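Local structure of catalase (Pseudomonas syringae, 1M7S) at residues 184-189 with 239-244; 448-453 with 473-478; 138-143 with 159-164. The protein breaks hydrogen peroxide down into water and oxygen with the help of a heme cofactor, protecting the bacterial cell from peroxide damage. One frame throughout, in Å; residues are numbered along the deposited sequence.

Contact 1: 184-189 with 239-244; sequences GYRFMD and NDLVGA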
loop_
_atom_site.group_PDB
_atom_site.type_symbol
_atom_site.label_atom_id
_atom_site.label_comp_id
_atom_site.label_asym_id
_atom_site.label_seq_id
_atom_site.Cartn_x
_atom_site.Cartn_y
_atom_site.Cartn_z
ATOM N N GLY A 184 -35.761 6.980 6.759
ATOM C CA GLY A 184 -35.103 5.686 6.944
ATOM C C GLY A 184 -34.801 5.090 5.568
ATOM O O GLY A 184 -35.577 5.304 4.625
ATOM N N TYR A 185 -33.845 4.217 5.497
ATOM C CA TYR A 185 -33.528 3.519 4.233
ATOM C C TYR A 185 -34.692 2.587 3.843
ATOM O O TYR A 185 -34.949 2.366 2.648
ATOM C CB TYR A 185 -32.270 2.686 4.358
ATOM C CG TYR A 185 -30.982 3.486 4.470
ATOM C CD1 TYR A 185 -30.688 4.464 3.521
ATOM C CD2 TYR A 185 -30.076 3.141 5.462
ATOM C CE1 TYR A 185 -29.491 5.156 3.592
ATOM C CE2 TYR A 185 -28.852 3.811 5.525
ATOM C CZ TYR A 185 -28.598 4.798 4.605
ATOM O OH TYR A 185 -27.394 5.481 4.700
ATOM N N ARG A 186 -35.441 2.157 4.860
ATOM C CA ARG A 186 -36.616 1.326 4.629
ATOM C C ARG A 186 -37.747 2.125 3.980
ATOM O O ARG A 186 -38.653 1.512 3.423
ATOM C CB ARG A 186 -37.221 0.827 5.986
ATOM C CG ARG A 186 -36.237 -0.035 6.765
ATOM C CD ARG A 186 -36.976 -0.658 7.994
ATOM N NE ARG A 186 -37.259 0.404 8.960
ATOM C CZ ARG A 186 -38.292 0.373 9.785
ATOM N NH1 ARG A 186 -39.121 -0.681 9.677
ATOM N NH2 ARG A 186 -38.502 1.335 10.678
ATOM N N PHE A 187 -37.745 3.430 4.034
ATOM C CA PHE A 187 -38.755 4.320 3.527
ATOM C C PHE A 187 -38.287 5.112 2.303
ATOM O O PHE A 187 -38.652 6.265 2.165
ATOM C CB PHE A 187 -39.229 5.263 4.655
ATOM C CG PHE A 187 -39.648 4.454 5.862
ATOM C CD1 PHE A 187 -38.856 4.476 7.004
ATOM C CD2 PHE A 187 -40.781 3.673 5.851
ATOM C CE1 PHE A 187 -39.187 3.745 8.129
ATOM C CE2 PHE A 187 -41.130 2.915 6.969
ATOM C CZ PHE A 187 -40.338 2.939 8.108
ATOM N N MET A 188 -37.507 4.463 1.467
ATOM C CA MET A 188 -37.083 5.065 0.217
ATOM C C MET A 188 -37.170 4.010 -0.896
ATOM O O MET A 188 -36.931 2.824 -0.646
ATOM C CB MET A 188 -35.668 5.633 0.184
ATOM C CG MET A 188 -34.484 4.704 0.253
ATOM S SD MET A 188 -32.937 5.658 0.517
ATOM C CE MET A 188 -31.843 4.350 -0.081
ATOM N N ASP A 189 -37.298 4.508 -2.112
ATOM C CA ASP A 189 -37.231 3.585 -3.245
ATOM C C ASP A 189 -35.772 3.472 -3.682
ATOM O O ASP A 189 -34.904 4.157 -3.175
ATOM C CB ASP A 189 -38.056 4.103 -4.424
ATOM C CG ASP A 189 -39.544 3.874 -4.345
ATOM O OD1 ASP A 189 -40.054 3.305 -3.364
ATOM O OD2 ASP A 189 -40.231 4.290 -5.331
ATOM N N ASN A 239 -29.516 3.232 12.677
ATOM C CA ASN A 239 -30.306 2.782 13.829
ATOM C C ASN A 239 -31.668 2.240 13.410
ATOM O O ASN A 239 -32.118 1.212 13.941
ATOM C CB ASN A 239 -30.536 3.970 14.778
ATOM C CG ASN A 239 -29.492 3.954 15.888
ATOM O OD1 ASN A 239 -29.342 2.886 16.518
ATOM N ND2 ASN A 239 -28.879 5.104 16.076
ATOM N N ASP A 240 -32.366 2.969 12.554
ATOM C CA ASP A 240 -33.676 2.584 12.038
ATOM C C ASP A 240 -33.639 1.220 11.343
ATOM O O ASP A 240 -34.534 0.389 11.542
ATOM C CB ASP A 240 -34.183 3.619 11.035
ATOM C CG ASP A 240 -35.480 3.175 10.341
ATOM O OD1 ASP A 240 -35.403 2.729 9.168
ATOM O OD2 ASP A 240 -36.535 3.285 10.983
ATOM N N LEU A 241 -32.622 0.978 10.525
ATOM C CA LEU A 241 -32.531 -0.261 9.764
ATOM C C LEU A 241 -32.104 -1.426 10.620
ATOM O O LEU A 241 -32.761 -2.484 10.574
ATOM C CB LEU A 241 -31.622 -0.110 8.543
ATOM C CG LEU A 241 -31.420 -1.350 7.666
ATOM C CD1 LEU A 241 -32.800 -1.802 7.138
ATOM C CD2 LEU A 241 -30.474 -1.027 6.514
ATOM N N VAL A 242 -31.007 -1.280 11.382
ATOM C CA VAL A 242 -30.509 -2.364 12.213
ATOM C C VAL A 242 -31.566 -2.716 13.269
ATOM O O VAL A 242 -31.877 -3.901 13.442
ATOM C CB VAL A 242 -29.152 -1.993 12.825
ATOM C CG1 VAL A 242 -28.726 -3.015 13.883
ATOM C CG2 VAL A 242 -28.145 -1.751 11.694
ATOM N N GLY A 243 -32.209 -1.711 13.814
ATOM C CA GLY A 243 -33.305 -1.803 14.749
ATOM C C GLY A 243 -34.471 -2.638 14.234
ATOM O O GLY A 243 -34.925 -3.562 14.944
ATOM N N ALA A 244 -34.953 -2.305 13.033
ATOM C CA ALA A 244 -36.077 -3.015 12.425
ATOM C C ALA A 244 -35.750 -4.473 12.236
ATOM O O ALA A 244 -36.569 -5.343 12.558
ATOM C CB ALA A 244 -36.409 -2.365 11.086
HETATM O O HOH W 1 -33.015 2.948 7.755
#
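Arg186 grips Asp240 side-on, through NE and NH2, one nitrogen to each carboxylate oxygen. The bond from Arg186 NE to Asp240 OD1 is 3.0 Å long and almost straight (N-H...O 177°), and that from Arg186 NH2 to Asp240 OD2 is shorter, at 2.8 Å. Both oxygens lie near the guanidinium plane, but the carboxylate is turned 39° against it, so OD1 is met from above the carboxylate plane while OD2 is met on its syn side. Two residues sandwich the guanidinium: Ala244 CB of helix 236-246 covers one face, 3.5 Å from Arg186 NH1, and Phe187 CZ lies over the opposite face, toward the rim of the guanidinium. The arginine chain bends at chi3 (-70°), with CD against Ala244 CB and NE directed to Asp240 OD1, and Arg186 CG rests 3.9 Å from Leu241 CD1. This tightly packed ion pair is on the partly exposed side of the contact. The inner, buried side is looser. There Tyr185 CD2 and Leu241 CD2 are 4.3 Å apart, and a water bridges backbone and helix, accepting from Tyr185 N at 2.7 Å and donating to Asp240 OD1 at 2.8 Å. The Tyr185 ring stacks with Phe89 of strand 82-90, and the Tyr185 side chain lies about 8 Å from that of His52, a predicted active-site residue. A long, weak ion pair links Arg186 NH1 to Asp249. With two charged bonds and a water sharing one carboxylate, Asp240 probably stays ionised, and the paired charges tie the loop before strand 190-191 to helix 236-246.

Contact 2: 448-453 with 473-478; sequences IMLSYL and SKVKSL. Unlike the reference sequence in segment 448-453: Tyr452 (reference Val).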
loop_
_atom_site.group_PDB
_atom_site.type_symbol
_atom_site.label_atom_id
_atom_site.label_comp_id
_atom_site.label_asym_id
_atom_site.label_seq_id
_atom_site.Cartn_x
_atom_site.Cartn_y
_atom_site.Cartn_z
ATOM N N ILE A 448 -27.597 32.685 -13.012
ATOM C CA ILE A 448 -27.672 31.653 -14.069
ATOM C C ILE A 448 -28.406 30.426 -13.527
ATOM O O ILE A 448 -29.246 29.824 -14.203
ATOM C CB ILE A 448 -26.293 31.313 -14.582
ATOM C CG1 ILE A 448 -25.783 32.449 -15.512
ATOM C CG2 ILE A 448 -26.318 29.966 -15.339
ATOM C CD1 ILE A 448 -24.293 32.138 -15.810
ATOM N N MET A 449 -28.054 30.006 -12.318
ATOM C CA MET A 449 -28.759 28.915 -11.651
ATOM C C MET A 449 -30.249 29.212 -11.585
ATOM O O MET A 449 -31.043 28.283 -11.830
ATOM C CB MET A 449 -28.241 28.714 -10.229
ATOM C CG MET A 449 -26.921 27.941 -10.142
ATOM S SD MET A 449 -26.804 26.355 -10.996
ATOM C CE MET A 449 -28.243 25.503 -10.368
ATOM N N LEU A 450 -30.613 30.423 -11.176
ATOM C CA LEU A 450 -32.034 30.808 -11.080
ATOM C C LEU A 450 -32.746 30.734 -12.408
ATOM O O LEU A 450 -33.926 30.353 -12.509
ATOM C CB LEU A 450 -32.085 32.233 -10.480
ATOM C CG LEU A 450 -31.774 32.275 -8.973
ATOM C CD1 LEU A 450 -31.736 33.724 -8.484
ATOM C CD2 LEU A 450 -32.716 31.442 -8.111
ATOM N N SER A 451 -32.033 31.087 -13.485
ATOM C CA SER A 451 -32.622 31.027 -14.832
ATOM C C SER A 451 -32.986 29.592 -15.181
ATOM O O SER A 451 -34.017 29.337 -15.833
ATOM C CB SER A 451 -31.715 31.661 -15.891
ATOM O OG SER A 451 -30.606 30.864 -16.277
ATOM N N TYR A 452 -32.140 28.638 -14.744
ATOM C CA TYR A 452 -32.477 27.223 -14.978
ATOM C C TYR A 452 -33.755 26.833 -14.288
ATOM O O TYR A 452 -34.626 26.177 -14.862
ATOM C CB TYR A 452 -31.326 26.308 -14.537
ATOM C CG TYR A 452 -30.018 26.573 -15.281
ATOM C CD1 TYR A 452 -28.820 26.129 -14.699
ATOM C CD2 TYR A 452 -29.964 27.138 -16.543
ATOM C CE1 TYR A 452 -27.623 26.315 -15.367
ATOM C CE2 TYR A 452 -28.768 27.355 -17.204
ATOM C CZ TYR A 452 -27.591 26.926 -16.612
ATOM O OH TYR A 452 -26.392 27.130 -17.237
ATOM N N LEU A 453 -33.959 27.243 -13.037
ATOM C CA LEU A 453 -35.136 26.941 -12.255
ATOM C C LEU A 453 -36.355 27.658 -12.840
ATOM O O LEU A 453 -37.447 27.090 -12.930
ATOM C CB LEU A 453 -34.900 27.372 -10.809
ATOM C CG LEU A 453 -33.665 26.765 -10.103
ATOM C CD1 LEU A 453 -33.710 27.171 -8.620
ATOM C CD2 LEU A 453 -33.703 25.252 -10.279
ATOM N N SER A 473 -35.269 40.346 -12.765
ATOM C CA SER A 473 -35.273 40.808 -14.154
ATOM C C SER A 473 -34.133 40.162 -14.935
ATOM O O SER A 473 -34.315 39.779 -16.097
ATOM C CB SER A 473 -35.237 42.347 -14.183
ATOM O OG SER A 473 -33.918 42.771 -13.855
ATOM N N LYS A 474 -32.956 39.977 -14.352
ATOM C CA LYS A 474 -31.845 39.304 -15.021
ATOM C C LYS A 474 -32.182 37.809 -15.176
ATOM O O LYS A 474 -31.928 37.223 -16.239
ATOM C CB LYS A 474 -30.541 39.464 -14.255
ATOM C CG LYS A 474 -29.347 38.769 -14.877
ATOM C CD LYS A 474 -28.775 39.507 -16.079
ATOM C CE LYS A 474 -27.579 38.763 -16.628
ATOM N NZ LYS A 474 -27.375 38.872 -18.091
ATOM N N VAL A 475 -32.821 37.259 -14.125
ATOM C CA VAL A 475 -33.227 35.840 -14.240
ATOM C C VAL A 475 -34.156 35.648 -15.423
ATOM O O VAL A 475 -34.031 34.708 -16.217
ATOM C CB VAL A 475 -33.911 35.373 -12.954
ATOM C CG1 VAL A 475 -34.545 33.995 -13.039
ATOM C CG2 VAL A 475 -32.890 35.435 -11.816
ATOM N N LYS A 476 -35.220 36.465 -15.509
ATOM C CA LYS A 476 -36.136 36.347 -16.624
ATOM C C LYS A 476 -35.476 36.526 -17.980
ATOM O O LYS A 476 -35.824 35.751 -18.869
ATOM C CB LYS A 476 -37.292 37.348 -16.475
ATOM C CG LYS A 476 -38.229 36.914 -15.354
ATOM C CD LYS A 476 -39.344 37.939 -15.258
ATOM C CE LYS A 476 -40.180 37.691 -14.005
ATOM N NZ LYS A 476 -41.470 38.430 -14.127
ATOM N N SER A 477 -34.551 37.453 -18.161
ATOM C CA SER A 477 -33.935 37.636 -19.476
ATOM C C SER A 477 -32.968 36.523 -19.820
ATOM O O SER A 477 -32.932 36.061 -20.991
ATOM C CB SER A 477 -33.331 39.024 -19.622
ATOM O OG SER A 477 -32.030 39.114 -19.077
ATOM N N LEU A 478 -32.202 36.041 -18.847
ATOM C CA LEU A 478 -31.400 34.846 -19.078
ATOM C C LEU A 478 -32.351 33.689 -19.435
ATOM O O LEU A 478 -32.131 33.032 -20.451
ATOM C CB LEU A 478 -30.545 34.483 -17.871
ATOM C CG LEU A 478 -29.332 35.328 -17.520
ATOM C CD1 LEU A 478 -28.746 34.815 -16.194
ATOM C CD2 LEU A 478 -28.180 35.297 -18.511
#
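Leu450 and Val475 meet at the interface of two helices, where Leu450 CB lies 3.6 Å from Val475 CG2. The other valine branch, CG1, stands anti to its own backbone nitrogen (chi1 172°) and comes to 3.7 Å from Leu450 O, so the forked side chain touches both the leucine side chain and its main chain. One turn further on, Leu478 brings CB to 3.6 Å from Ser451 CB, and its CD1 branch reaches 3.9 Å from Ile448 CG1. No hydrogen bond crosses between the segments. The close approach, 4.9 Å between the CA atoms of Ser451 and Val475, is consistent with the small serine side chain at this point. The axes of the two segments approach to 8.2 Å, crossing at -61°. This is helix-on-helix packing in the C-terminal helical region of the catalase, where helix 472-480 lies across helix 443-456. Ser451 OG donates to Ile448 O at 2.7 Å, and Ile448 O also accepts from Tyr452 N. With the hydroxyl turned back to its own helix, Ser451 CB is the atom that meets Leu478 CB. Further out, Leu450 packs on Val464 and Ala465 of helix 458-467, while Val475 also touches Asn447 and Tyr454 of helix 443-456. Ser451 meets Leu482 beyond the end of helix 472-480, and Ile448 packs on Arg380 of the third subunit.

Contact 3: 138-143 with 159-164; sequences PDMVHA and FDFFSH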
loop_
_atom_site.group_PDB
_atom_site.type_symbol
_atom_site.label_atom_id
_atom_site.label_comp_id
_atom_site.label_asym_id
_atom_site.label_seq_id
_atom_site.Cartn_x
_atom_site.Cartn_y
_atom_site.Cartn_z
ATOM N N PRO A 138 -15.417 13.457 -11.362
ATOM C CA PRO A 138 -14.435 13.988 -10.425
ATOM C C PRO A 138 -14.681 15.465 -10.183
ATOM O O PRO A 138 -14.680 15.888 -9.041
ATOM C CB PRO A 138 -13.040 13.704 -11.012
ATOM C CG PRO A 138 -13.415 12.443 -11.806
ATOM C CD PRO A 138 -14.762 12.826 -12.514
ATOM N N ASP A 139 -15.027 16.218 -11.235
ATOM C CA ASP A 139 -15.288 17.658 -11.070
ATOM C C ASP A 139 -16.522 17.886 -10.191
ATOM O O ASP A 139 -16.527 18.695 -9.272
ATOM C CB ASP A 139 -15.551 18.353 -12.406
ATOM C CG ASP A 139 -14.356 18.206 -13.335
ATOM O OD1 ASP A 139 -14.468 17.549 -14.407
ATOM O OD2 ASP A 139 -13.315 18.771 -12.927
ATOM N N MET A 140 -17.591 17.160 -10.514
ATOM C CA MET A 140 -18.849 17.226 -9.764
ATOM C C MET A 140 -18.672 16.877 -8.299
ATOM O O MET A 140 -19.063 17.632 -7.399
ATOM C CB MET A 140 -19.913 16.298 -10.422
ATOM C CG MET A 140 -21.288 16.565 -9.748
ATOM S SD MET A 140 -22.307 15.078 -9.902
ATOM C CE MET A 140 -21.392 13.921 -8.861
ATOM N N VAL A 141 -18.007 15.753 -7.981
ATOM C CA VAL A 141 -17.750 15.405 -6.572
ATOM C C VAL A 141 -16.903 16.500 -5.931
ATOM O O VAL A 141 -17.209 16.905 -4.817
ATOM C CB VAL A 141 -17.012 14.073 -6.450
ATOM C CG1 VAL A 141 -16.598 13.768 -5.022
ATOM C CG2 VAL A 141 -17.938 12.955 -7.010
ATOM N N HIS A 142 -15.802 16.904 -6.566
ATOM C CA HIS A 142 -14.982 17.961 -5.930
ATOM C C HIS A 142 -15.794 19.209 -5.625
ATOM O O HIS A 142 -15.604 19.822 -4.532
ATOM C CB HIS A 142 -13.832 18.344 -6.904
ATOM C CG HIS A 142 -12.773 17.275 -6.996
ATOM N ND1 HIS A 142 -11.623 17.416 -7.726
ATOM C CD2 HIS A 142 -12.699 16.052 -6.414
ATOM C CE1 HIS A 142 -10.893 16.305 -7.609
ATOM N NE2 HIS A 142 -11.517 15.476 -6.800
ATOM N N ALA A 143 -16.696 19.617 -6.482
ATOM C CA ALA A 143 -17.556 20.775 -6.240
ATOM C C ALA A 143 -18.544 20.550 -5.111
ATOM O O ALA A 143 -18.808 21.513 -4.409
ATOM C CB ALA A 143 -18.303 21.207 -7.499
ATOM N N PHE A 159 -22.324 25.662 -6.831
ATOM C CA PHE A 159 -23.147 26.467 -7.757
ATOM C C PHE A 159 -22.334 27.205 -8.794
ATOM O O PHE A 159 -22.836 27.431 -9.901
ATOM C CB PHE A 159 -24.172 27.355 -7.065
ATOM C CG PHE A 159 -25.212 26.540 -6.319
ATOM C CD1 PHE A 159 -25.331 26.652 -4.963
ATOM C CD2 PHE A 159 -26.059 25.699 -7.051
ATOM C CE1 PHE A 159 -26.292 25.910 -4.272
ATOM C CE2 PHE A 159 -27.019 24.956 -6.366
ATOM C CZ PHE A 159 -27.149 25.061 -4.982
ATOM N N ASP A 160 -21.058 27.418 -8.555
ATOM C CA ASP A 160 -20.148 27.890 -9.598
ATOM C C ASP A 160 -20.070 26.773 -10.644
ATOM O O ASP A 160 -20.318 26.959 -11.858
ATOM C CB ASP A 160 -18.773 28.140 -8.944
ATOM C CG ASP A 160 -17.640 28.424 -9.902
ATOM O OD1 ASP A 160 -17.939 28.896 -11.013
ATOM O OD2 ASP A 160 -16.461 28.194 -9.543
ATOM N N PHE A 161 -19.888 25.513 -10.214
ATOM C CA PHE A 161 -19.836 24.376 -11.157
ATOM C C PHE A 161 -21.144 24.193 -11.907
ATOM O O PHE A 161 -21.196 24.228 -13.155
ATOM C CB PHE A 161 -19.487 23.076 -10.384
ATOM C CG PHE A 161 -19.463 21.819 -11.217
ATOM C CD1 PHE A 161 -18.503 21.530 -12.168
ATOM C CD2 PHE A 161 -20.517 20.938 -11.058
ATOM C CE1 PHE A 161 -18.533 20.359 -12.918
ATOM C CE2 PHE A 161 -20.567 19.762 -11.805
ATOM C CZ PHE A 161 -19.587 19.480 -12.713
ATOM N N PHE A 162 -22.241 24.048 -11.152
ATOM C CA PHE A 162 -23.537 23.723 -11.745
ATOM C C PHE A 162 -24.160 24.842 -12.573
ATOM O O PHE A 162 -24.973 24.555 -13.466
ATOM C CB PHE A 162 -24.535 23.242 -10.684
ATOM C CG PHE A 162 -24.264 21.837 -10.196
ATOM C CD1 PHE A 162 -24.131 21.533 -8.861
ATOM C CD2 PHE A 162 -24.203 20.811 -11.126
ATOM C CE1 PHE A 162 -23.940 20.199 -8.428
ATOM C CE2 PHE A 162 -23.996 19.504 -10.717
ATOM C CZ PHE A 162 -23.867 19.209 -9.386
ATOM N N SER A 163 -23.699 26.083 -12.421
ATOM C CA SER A 163 -24.065 27.168 -13.341
ATOM C C SER A 163 -23.606 26.886 -14.769
ATOM O O SER A 163 -24.229 27.406 -15.716
ATOM C CB SER A 163 -23.510 28.521 -12.861
ATOM O OG SER A 163 -22.112 28.640 -13.037
ATOM N N HIS A 164 -22.636 25.998 -15.041
ATOM C CA HIS A 164 -22.275 25.572 -16.371
ATOM C C HIS A 164 -22.950 24.259 -16.766
ATOM O O HIS A 164 -22.640 23.662 -17.800
ATOM C CB HIS A 164 -20.742 25.299 -16.418
ATOM C CG HIS A 164 -19.919 26.465 -15.942
ATOM N ND1 HIS A 164 -19.756 26.695 -14.589
ATOM C CD2 HIS A 164 -19.247 27.454 -16.598
ATOM C CE1 HIS A 164 -19.015 27.786 -14.409
ATOM N NE2 HIS A 164 -18.706 28.237 -15.610
#
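Phe161 CB packs against Ala143 CB at 3.6 Å, the first of several apolar contacts made by this phenylalanine. Its CE1 touches Asp139 CB, and its CE2 is 3.8 Å from Met140 CB. With CG anti to the backbone nitrogen (chi1 177°), the ring extends along helix 137-144 from Ala143 back to Asp139, whose carbonyl carbon sits over one ring face toward the rim. Phe162 adds a second aromatic, its CZ 3.7 Å from Met140 CG, and Phe161 CD2 lies over one face of the Phe162 ring. The methionine chain thus passes both rings obliquely, and its side chain comes about 6 Å from the heme.

Hydrogen bonds stay on one side or lead outside. Within 159-164, Ser163 OG donates to Asp160 O at 2.7 Å, and both N and ND1 of His164 donate to Phe161 O from the same face of that carbonyl. The Asp139 carboxylate forms salt bridges with Lys136 and with Lys37 of the second subunit, and Asp160 bonds to Tyr376, Ser379 and Arg380 of the third.

The segment axes come within 9.6 Å at 145°, roughly antiparallel. This helix pair lies between the heme, on the Met140 side, and the C-terminal helices: Phe162 also touches Met449 of helix 443-456 and Leu172 of helix 169-176, and Phe159 meets helix 424-438.

Along the chain the order is contact 3, contact 1, contact 2, each closing before the next opens. Contacts 1 and 3 both belong to the heme-binding part of the catalase chain, their nearest atoms about 17 Å apart, and both touch the second subunit; each brings a side chain within about 10 Å of heme. Contact 2 is far from contact 1, their centres 39 Å apart, but it meets contact 3 directly: Tyr452 OH lies 2.7 Å from Ser163 O, a probable hydrogen bond, and Met449 SD packs against Ser163 N. Helix 443-456 therefore links the C-terminal helices to helix 155-163, and Arg380 of the third subunit touches contacts 2 and 3.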